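Local coordinates for putative nucleoside-diphosphate-sugar epimerase (Staphylococcus aureus subsp. aureus, PDB 3E48), which is of unknown function but probably binds NAD(P)H in a Rossmann-type domain, as in the nucleoside-diphosphate-sugar epimerases it is named after, at residues Ser201-Met204 with Lys205-Ala208; Leu12-His15 with Ile16-Ala20; Pro188-Gly192 with Lys193-Leu197; Met246-Ala249 with Gly250-Leu254. One frame throughout, in Å; residues are numbered along the deposited sequence.

Interaction 1 of 4, residues Ser201-Met204 with Lys205-Ala208; sequences SYDM and KELA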
# COMPACT_ATOMS: atom_id res chain seq x y z
N SER B 201 15.87 17.58 6.36
CA SER B 201 14.75 17.51 7.29
C SER B 201 14.76 18.75 8.18
O SER B 201 15.80 19.12 8.74
CB SER B 201 14.85 16.26 8.17
OG SER B 201 14.69 15.08 7.41
N TYR B 202 13.61 19.38 8.28
CA TYR B 202 13.45 20.59 9.09
C TYR B 202 12.22 20.45 9.97
O TYR B 202 11.18 19.96 9.52
CB TYR B 202 13.21 21.80 8.19
CG TYR B 202 14.25 22.06 7.13
CD1 TYR B 202 15.54 22.47 7.47
CD2 TYR B 202 13.93 21.96 5.77
CE1 TYR B 202 16.48 22.79 6.49
CE2 TYR B 202 14.86 22.27 4.78
CZ TYR B 202 16.13 22.68 5.15
OH TYR B 202 17.05 23.01 4.18
N ASP B 203 12.33 20.85 11.23
CA ASP B 203 11.16 20.82 12.09
C ASP B 203 10.46 22.11 11.66
O ASP B 203 11.08 22.93 10.98
CB ASP B 203 11.54 20.84 13.57
CG ASP B 203 12.32 22.07 13.96
OD1 ASP B 203 12.65 22.20 15.16
OD2 ASP B 203 12.61 22.91 13.09
N MSE B 204 9.20 22.29 12.03
CA MSE B 204 8.51 23.50 11.60
C MSE B 204 9.07 24.79 12.18
O MSE B 204 8.86 25.87 11.63
CB MSE B 204 7.02 23.39 11.92
CG MSE B 204 6.31 22.28 11.15
SE MSE B 204 6.51 22.41 9.21
CE MSE B 204 8.06 21.28 8.97
N LYS B 205 9.81 24.67 13.28
CA LYS B 205 10.40 25.84 13.91
C LYS B 205 11.56 26.36 13.05
O LYS B 205 11.69 27.56 12.83
CB LYS B 205 10.90 25.47 15.31
CG LYS B 205 11.07 26.64 16.25
CD LYS B 205 11.33 26.16 17.67
CE LYS B 205 10.14 25.39 18.22
NZ LYS B 205 8.92 26.23 18.32
N GLU B 206 12.38 25.44 12.55
CA GLU B 206 13.51 25.82 11.69
C GLU B 206 12.98 26.33 10.36
O GLU B 206 13.52 27.28 9.78
CB GLU B 206 14.43 24.63 11.44
CG GLU B 206 15.17 24.13 12.66
CD GLU B 206 15.90 22.83 12.40
OE1 GLU B 206 15.24 21.86 11.98
OE2 GLU B 206 17.13 22.78 12.62
N LEU B 207 11.92 25.70 9.87
CA LEU B 207 11.33 26.12 8.60
C LEU B 207 10.90 27.58 8.71
O LEU B 207 11.17 28.38 7.82
CB LEU B 207 10.12 25.25 8.26
CG LEU B 207 9.90 24.91 6.78
CD1 LEU B 207 8.51 24.33 6.63
CD2 LEU B 207 10.06 26.13 5.90
N ALA B 208 10.23 27.92 9.80
CA ALA B 208 9.76 29.29 10.00
C ALA B 208 10.94 30.26 10.06
O ALA B 208 10.87 31.36 9.50
CB ALA B 208 8.93 29.38 11.28
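Asp-203 and Glu-206 form a capping box where strand 194-203 passes into helix 204-215. Asp-203 sits at the N-cap. Its chi1 of 60° puts CG between the backbone N and the carbonyl carbon, and the carboxylate turns to the first turn of the helix. OD2 accepts from Glu-206 N, but OD2 is crowded in the model, so its exact place is less sure. The return bond is nearly straight: Asp-203 N donates to Glu-206 OE1 at 3.2 Å, with 169° at the hydrogen. OE1 uses its anti lone pair here. It also takes part in a salt bridge with Arg-168. The two carboxylates meet at about a right angle, their planes 79° apart.

The backbone acceptors are also filled. Leu-207 N reaches Asp-203 O at 3.1 Å. Ala-208 N bonds to Met-204 O, also at 3.1 Å. On the buried side, Met-204, a selenomethionine, lies beside Leu-207 and points the same way, with SE 3.8 Å from Leu-207 CD1. Before the turn, Ser-201 OG bonds to Asp-256 and Asn-170, and Tyr-202 OH to Leu-273 N.

The box thus pairs N-H groups at the helix start with carboxylate oxygens. Arg-168 and the helix N-terminus probably offset the two neighbouring negative charges.

Interaction 2 of 4, residues Leu12-His15 with Ile16-Ala20; sequences LGTH and ITNQA
Ile-16 lies one helical turn after Leu-12, and the two meet through backbone and side chain. Ile-16 N bonds to Leu-12 O at 3.1 Å. The Ile-16 side chain runs back along the helix: CG1 lies anti to the carbonyl carbon (chi1 -60°), and CD1 ends 3.9 Å from Leu-12 CG. Both residues are buried. Ile-16 also touches Leu-5 of strand 3-6, and Leu-12 touches Met-140 and Tyr-143 of strand 134-143.

Thr-17 grips Gly-13 O twice. Its N donates at 2.9 Å and its OG1 at 2.8 Å, from opposite faces of the carbonyl plane. The hydroxyl thus spends its proton on the helix backbone, while the side chain packs on Leu-5 and Ala-8.

Helix 11-22 links strands 3-6 and 28-32 in a beta-alpha-beta unit. It is the first helix of the NAD(P)H-binding domain, following a glycine-containing turn, as in Rossmann folds.

Asn-18 N bonds to Thr-14 O at 2.9 Å. The two side chains lie side by side, with Asn-18 ND2 3.4 Å from Thr-14 CG2. Their polar ends are engaged elsewhere: Asn-18 OD1 accepts from Trp-42 NE1, and Thr-14 OG1 bonds to Gly-10 O.

Gln-19 N donates to His-15 O. Beyond CG the Gln-19 chain is extended, and one water joins its end to His-15. Gln-19 NE2 donates to this water at 2.9 Å. The water lies in the plane of the His-15 ring, at its edge, 2.6 Å from ND1. Gln-19 NE2 also bonds to Asn-175 O of helix 174-186.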
# COMPACT_ATOMS: atom_id res chain seq x y z
N LEU B 12 7.05 18.42 -12.18
CA LEU B 12 8.22 17.56 -12.11
C LEU B 12 8.63 17.07 -13.49
O LEU B 12 9.82 17.06 -13.82
CB LEU B 12 7.97 16.37 -11.19
CG LEU B 12 9.10 15.33 -11.13
CD1 LEU B 12 10.38 15.96 -10.59
CD2 LEU B 12 8.67 14.17 -10.26
N GLY B 13 7.66 16.68 -14.31
CA GLY B 13 7.96 16.20 -15.65
C GLY B 13 8.73 17.19 -16.51
O GLY B 13 9.58 16.80 -17.31
N THR B 14 8.42 18.47 -16.35
CA THR B 14 9.09 19.51 -17.12
C THR B 14 10.57 19.54 -16.75
O THR B 14 11.44 19.64 -17.63
CB THR B 14 8.42 20.88 -16.88
OG1 THR B 14 7.09 20.85 -17.39
CG2 THR B 14 9.19 21.99 -17.57
N HIS B 15 10.86 19.44 -15.46
CA HIS B 15 12.25 19.41 -14.98
C HIS B 15 12.99 18.24 -15.61
O HIS B 15 14.07 18.40 -16.17
CB HIS B 15 12.29 19.26 -13.46
CG HIS B 15 12.07 20.55 -12.72
ND1 HIS B 15 13.06 21.49 -12.54
CD2 HIS B 15 10.96 21.05 -12.14
CE1 HIS B 15 12.57 22.52 -11.88
NE2 HIS B 15 11.30 22.28 -11.62
N ILE B 16 12.40 17.05 -15.51
CA ILE B 16 13.01 15.85 -16.05
C ILE B 16 13.23 15.93 -17.56
O ILE B 16 14.29 15.53 -18.06
CB ILE B 16 12.17 14.59 -15.74
CG1 ILE B 16 12.05 14.42 -14.22
CG2 ILE B 16 12.82 13.36 -16.37
CD1 ILE B 16 11.14 13.27 -13.80
N THR B 17 12.24 16.44 -18.29
CA THR B 17 12.35 16.55 -19.74
C THR B 17 13.43 17.54 -20.15
O THR B 17 14.23 17.25 -21.05
CB THR B 17 11.02 16.97 -20.39
OG1 THR B 17 9.99 16.04 -20.02
CG2 THR B 17 11.16 16.98 -21.91
N ASN B 18 13.46 18.72 -19.53
CA ASN B 18 14.49 19.69 -19.89
C ASN B 18 15.88 19.16 -19.55
O ASN B 18 16.83 19.39 -20.29
CB ASN B 18 14.26 21.03 -19.19
CG ASN B 18 13.07 21.80 -19.77
OD1 ASN B 18 12.90 21.86 -20.99
ND2 ASN B 18 12.27 22.39 -18.90
N GLN B 19 16.00 18.45 -18.44
CA GLN B 19 17.29 17.89 -18.07
C GLN B 19 17.68 16.78 -19.04
O GLN B 19 18.86 16.62 -19.37
CB GLN B 19 17.27 17.38 -16.62
CG GLN B 19 17.34 18.50 -15.57
CD GLN B 19 17.42 17.97 -14.14
OE1 GLN B 19 17.97 16.91 -13.89
NE2 GLN B 19 16.87 18.74 -13.19
N ALA B 20 16.70 16.01 -19.52
CA ALA B 20 17.00 14.94 -20.47
C ALA B 20 17.50 15.56 -21.77
O ALA B 20 18.40 15.02 -22.42
CB ALA B 20 15.76 14.10 -20.73
O HOH W 1 15.57 21.30 -13.36

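Interaction 3 of 4, residues Pro188-Gly192 with Lys193-Leu197; sequences PDTWG and KRYLL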
# COMPACT_ATOMS: atom_id res chain seq x y z
N PRO B 188 21.72 2.20 -16.47
CA PRO B 188 20.92 0.98 -16.25
C PRO B 188 21.41 0.08 -15.11
O PRO B 188 20.68 -0.80 -14.66
CB PRO B 188 20.96 0.29 -17.61
CG PRO B 188 22.29 0.71 -18.16
CD PRO B 188 22.32 2.19 -17.82
N ASP B 189 22.64 0.30 -14.65
CA ASP B 189 23.17 -0.50 -13.56
C ASP B 189 22.50 -0.14 -12.24
O ASP B 189 22.60 -0.88 -11.26
CB ASP B 189 24.68 -0.31 -13.44
CG ASP B 189 25.45 -1.31 -14.28
OD1 ASP B 189 25.14 -1.46 -15.47
OD2 ASP B 189 26.37 -1.95 -13.73
N THR B 190 21.81 0.99 -12.22
CA THR B 190 21.12 1.45 -11.02
C THR B 190 19.68 0.94 -10.98
O THR B 190 18.99 1.07 -9.98
CB THR B 190 21.06 2.99 -10.95
OG1 THR B 190 20.27 3.49 -12.05
CG2 THR B 190 22.45 3.59 -11.02
N TRP B 191 19.23 0.34 -12.08
CA TRP B 191 17.86 -0.16 -12.18
C TRP B 191 17.58 -1.38 -11.30
O TRP B 191 18.49 -2.12 -10.91
CB TRP B 191 17.55 -0.51 -13.64
CG TRP B 191 17.63 0.65 -14.59
CD1 TRP B 191 18.05 1.92 -14.30
CD2 TRP B 191 17.25 0.66 -15.97
NE1 TRP B 191 17.95 2.72 -15.43
CE2 TRP B 191 17.47 1.96 -16.46
CE3 TRP B 191 16.76 -0.32 -16.85
CZ2 TRP B 191 17.20 2.32 -17.79
CZ3 TRP B 191 16.49 0.03 -18.17
CH2 TRP B 191 16.72 1.34 -18.62
N GLY B 192 16.30 -1.57 -10.97
CA GLY B 192 15.89 -2.72 -10.17
C GLY B 192 16.03 -2.56 -8.67
O GLY B 192 15.84 -3.51 -7.92
N LYS B 193 16.37 -1.35 -8.24
CA LYS B 193 16.53 -1.10 -6.82
C LYS B 193 15.49 -0.07 -6.35
O LYS B 193 14.84 0.59 -7.15
CB LYS B 193 17.94 -0.59 -6.54
CG LYS B 193 18.35 -0.69 -5.09
CD LYS B 193 18.43 -2.14 -4.65
CE LYS B 193 18.05 -2.30 -3.19
NZ LYS B 193 16.62 -1.91 -2.98
N ARG B 194 15.34 0.03 -5.03
CA ARG B 194 14.40 0.97 -4.43
C ARG B 194 15.21 2.16 -3.94
O ARG B 194 16.21 1.98 -3.24
CB ARG B 194 13.68 0.29 -3.26
CG ARG B 194 12.41 0.99 -2.80
CD ARG B 194 11.72 0.18 -1.70
NE ARG B 194 10.43 0.74 -1.30
CZ ARG B 194 9.30 0.61 -1.99
NH1 ARG B 194 8.18 1.16 -1.54
NH2 ARG B 194 9.28 -0.09 -3.12
N TYR B 195 14.80 3.36 -4.31
CA TYR B 195 15.51 4.57 -3.92
C TYR B 195 14.65 5.59 -3.19
O TYR B 195 13.43 5.62 -3.34
CB TYR B 195 16.09 5.27 -5.16
CG TYR B 195 17.14 4.47 -5.89
CD1 TYR B 195 18.43 4.35 -5.39
CD2 TYR B 195 16.84 3.82 -7.09
CE1 TYR B 195 19.40 3.60 -6.05
CE2 TYR B 195 17.79 3.06 -7.76
CZ TYR B 195 19.07 2.95 -7.23
OH TYR B 195 20.02 2.18 -7.87
N LEU B 196 15.30 6.41 -2.38
CA LEU B 196 14.63 7.50 -1.68
C LEU B 196 15.45 8.74 -1.99
O LEU B 196 16.63 8.79 -1.67
CB LEU B 196 14.61 7.28 -0.16
CG LEU B 196 14.17 8.50 0.66
CD1 LEU B 196 12.73 8.92 0.30
CD2 LEU B 196 14.28 8.15 2.13
N LEU B 197 14.83 9.71 -2.64
CA LEU B 197 15.53 10.95 -2.96
C LEU B 197 15.12 11.95 -1.89
O LEU B 197 14.01 12.50 -1.91
CB LEU B 197 15.14 11.44 -4.36
CG LEU B 197 15.53 10.48 -5.50
CD1 LEU B 197 15.12 11.07 -6.84
CD2 LEU B 197 17.03 10.24 -5.46
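Tyr-195 reaches back from its strand to Thr-190 and holds the preceding turn by its hydroxyl. Its CB points toward segment 188-192. With chi1 at -64°, CG lies anti to the carbonyl carbon, which carries the ring back toward Thr-190. Contact with 188-192 begins only at the far end of the ring, where CE2 is 3.2 Å from Thr-190 O and CZ is 3.3 Å from the same oxygen. At the tip, OH donates to Thr-190 O at 2.6 Å. The carbonyl oxygen sits at the ring edge, in its plane. The donor in turn lies in the carbonyl plane, on a lone pair, with a C=O...donor angle of 119°. The same OH also touches Thr-190 CB at 3.4 Å, so the hydroxyl rests against both the main chain and the side chain of this one residue.

Thr-190 OG1 bonds to Asn-187 O. The chain before the strand starts as a short 3-10 turn, 188-190, closed by Trp-191 N on Pro-188 O at 3.2 Å. The Trp-191 indole packs against that turn, with Pro-188 CA 3.4 Å above one ring face, toward the rim. Gly-192, at positive phi (83°), then swings the chain round into Lys-193 and the strand.

The turn links helix 174-186 to strand 194-203. Trp-191 NE1 bonds to Ile-184 O of that helix, and both Thr-190 and Tyr-195 pack on Ile-184. Leu-265 of helix 261-266 also touches both. The Tyr-195 backbone pairs with Tyr-137 and Arg-139 of the parallel strand 134-143.

Interaction 4 of 4, residues Met246-Ala249 with Gly250-Leu254; sequences MYHA and GARGL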
# COMPACT_ATOMS: atom_id res chain seq x y z
N MSE B 246 -1.40 15.20 5.24
CA MSE B 246 0.01 15.13 4.88
C MSE B 246 0.84 15.68 6.04
O MSE B 246 1.80 15.04 6.48
CB MSE B 246 0.27 15.92 3.59
CG MSE B 246 1.65 15.72 2.99
SE MSE B 246 1.75 16.46 1.20
CE MSE B 246 1.85 18.33 1.68
N TYR B 247 0.47 16.85 6.55
CA TYR B 247 1.22 17.42 7.67
C TYR B 247 0.97 16.62 8.94
O TYR B 247 1.82 16.58 9.83
CB TYR B 247 0.86 18.89 7.83
CG TYR B 247 1.38 19.68 6.65
CD1 TYR B 247 2.75 19.87 6.47
CD2 TYR B 247 0.52 20.12 5.64
CE1 TYR B 247 3.25 20.47 5.31
CE2 TYR B 247 1.01 20.71 4.47
CZ TYR B 247 2.38 20.88 4.32
OH TYR B 247 2.88 21.43 3.17
N HIS B 248 -0.19 15.97 9.03
CA HIS B 248 -0.49 15.16 10.19
C HIS B 248 0.49 13.98 10.22
O HIS B 248 0.96 13.56 11.28
CB HIS B 248 -1.94 14.65 10.12
CG HIS B 248 -2.36 13.87 11.32
ND1 HIS B 248 -2.19 14.33 12.61
CD2 HIS B 248 -2.97 12.66 11.43
CE1 HIS B 248 -2.67 13.43 13.46
NE2 HIS B 248 -3.15 12.42 12.77
N ALA B 249 0.82 13.46 9.04
CA ALA B 249 1.77 12.37 8.95
C ALA B 249 3.12 12.89 9.46
O ALA B 249 3.90 12.16 10.07
CB ALA B 249 1.90 11.88 7.51
N GLY B 250 3.38 14.17 9.21
CA GLY B 250 4.62 14.77 9.67
C GLY B 250 4.64 14.89 11.18
O GLY B 250 5.68 14.75 11.82
N ALA B 251 3.47 15.15 11.76
CA ALA B 251 3.34 15.28 13.21
C ALA B 251 3.68 13.96 13.88
O ALA B 251 4.14 13.94 15.03
CB ALA B 251 1.91 15.70 13.57
N ARG B 252 3.46 12.87 13.17
CA ARG B 252 3.74 11.54 13.69
C ARG B 252 5.18 11.09 13.43
O ARG B 252 5.55 9.97 13.76
CB ARG B 252 2.77 10.53 13.09
CG ARG B 252 1.32 10.83 13.40
CD ARG B 252 0.43 9.71 12.91
NE ARG B 252 -0.98 9.98 13.18
CZ ARG B 252 -1.97 9.16 12.85
NH1 ARG B 252 -1.70 8.02 12.23
NH2 ARG B 252 -3.22 9.48 13.14
N GLY B 253 5.97 11.98 12.84
CA GLY B 253 7.36 11.67 12.56
C GLY B 253 7.58 10.72 11.39
O GLY B 253 8.67 10.17 11.24
N LEU B 254 6.56 10.55 10.56
CA LEU B 254 6.66 9.65 9.41
C LEU B 254 7.26 10.28 8.16
O LEU B 254 7.46 9.60 7.15
CB LEU B 254 5.27 9.09 9.07
CG LEU B 254 4.60 8.25 10.16
CD1 LEU B 254 3.15 7.99 9.80
CD2 LEU B 254 5.36 6.94 10.34
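Ala-249 O accepts from Leu-254 N at the end of helix 239-251, and the compact part of this contact is built round it. The Leu-254 N to Ala-249 O bond is 3.1 Å long. Arg-252 N bonds to His-248 O at 3.2 Å and also reaches Ala-249 O, a weak bond. Gly-253, at positive phi, is the first residue to leave helical angles. Its N bonds back to Gly-250 O at 3.0 Å. Together with the Leu-254 bond this makes a Schellman motif, which ends the helix and turns the chain away. Leu-254 CB rests 3.5 Å from Ala-249 O. Inside the last turn, Ala-251 N bonds to Tyr-247 O at 2.9 Å. Gly-250 and Ala-249 are both buried here.

The other side is looser. The Arg-252 side chain is exposed and the His-248 ring partly so. With chi1 at -177°, CG of His-248 lies anti to its backbone N, and the ring swings toward the guanidinium one turn on. Arg-252 NH2 meets the ring edge near its plane and donates to NE2 at 3.0 Å, a weak bond because the angle is only 126°. The ring and guanidinium planes stand 72° apart, so the groups do not stack.

The Tyr-247 ring stacks on that of Tyr-162. Met-246, a selenomethionine, touches Met-142 of strand 134-143, as does Tyr-247. Ala-249 and Leu-254 pack against Pro-114 in a loop, and Leu-254 O bonds to Gln-110 and Gln-257.

Overall arrangement
Interactions 1 and 3 use the same strand, 194-203, at its two ends: 3 leads the chain in, 1 leads it out, with centres about 29 Å apart. Interaction 1 is largely buried and rests on charged capping groups. Interaction 3 is at the surface and depends on a single tyrosine hydroxyl. Interactions 2 and 4 are both partly buried stretches of helix, on opposite sides of the chain's centre. The first is mid-helix in the probable nucleotide-binding part, where regular bonds repeat; the second is a helix end, closed by glycine. Interactions 1 and 4 are neighbours, about 5 Å apart at the nearest atoms, and pair a helix start with a helix finish.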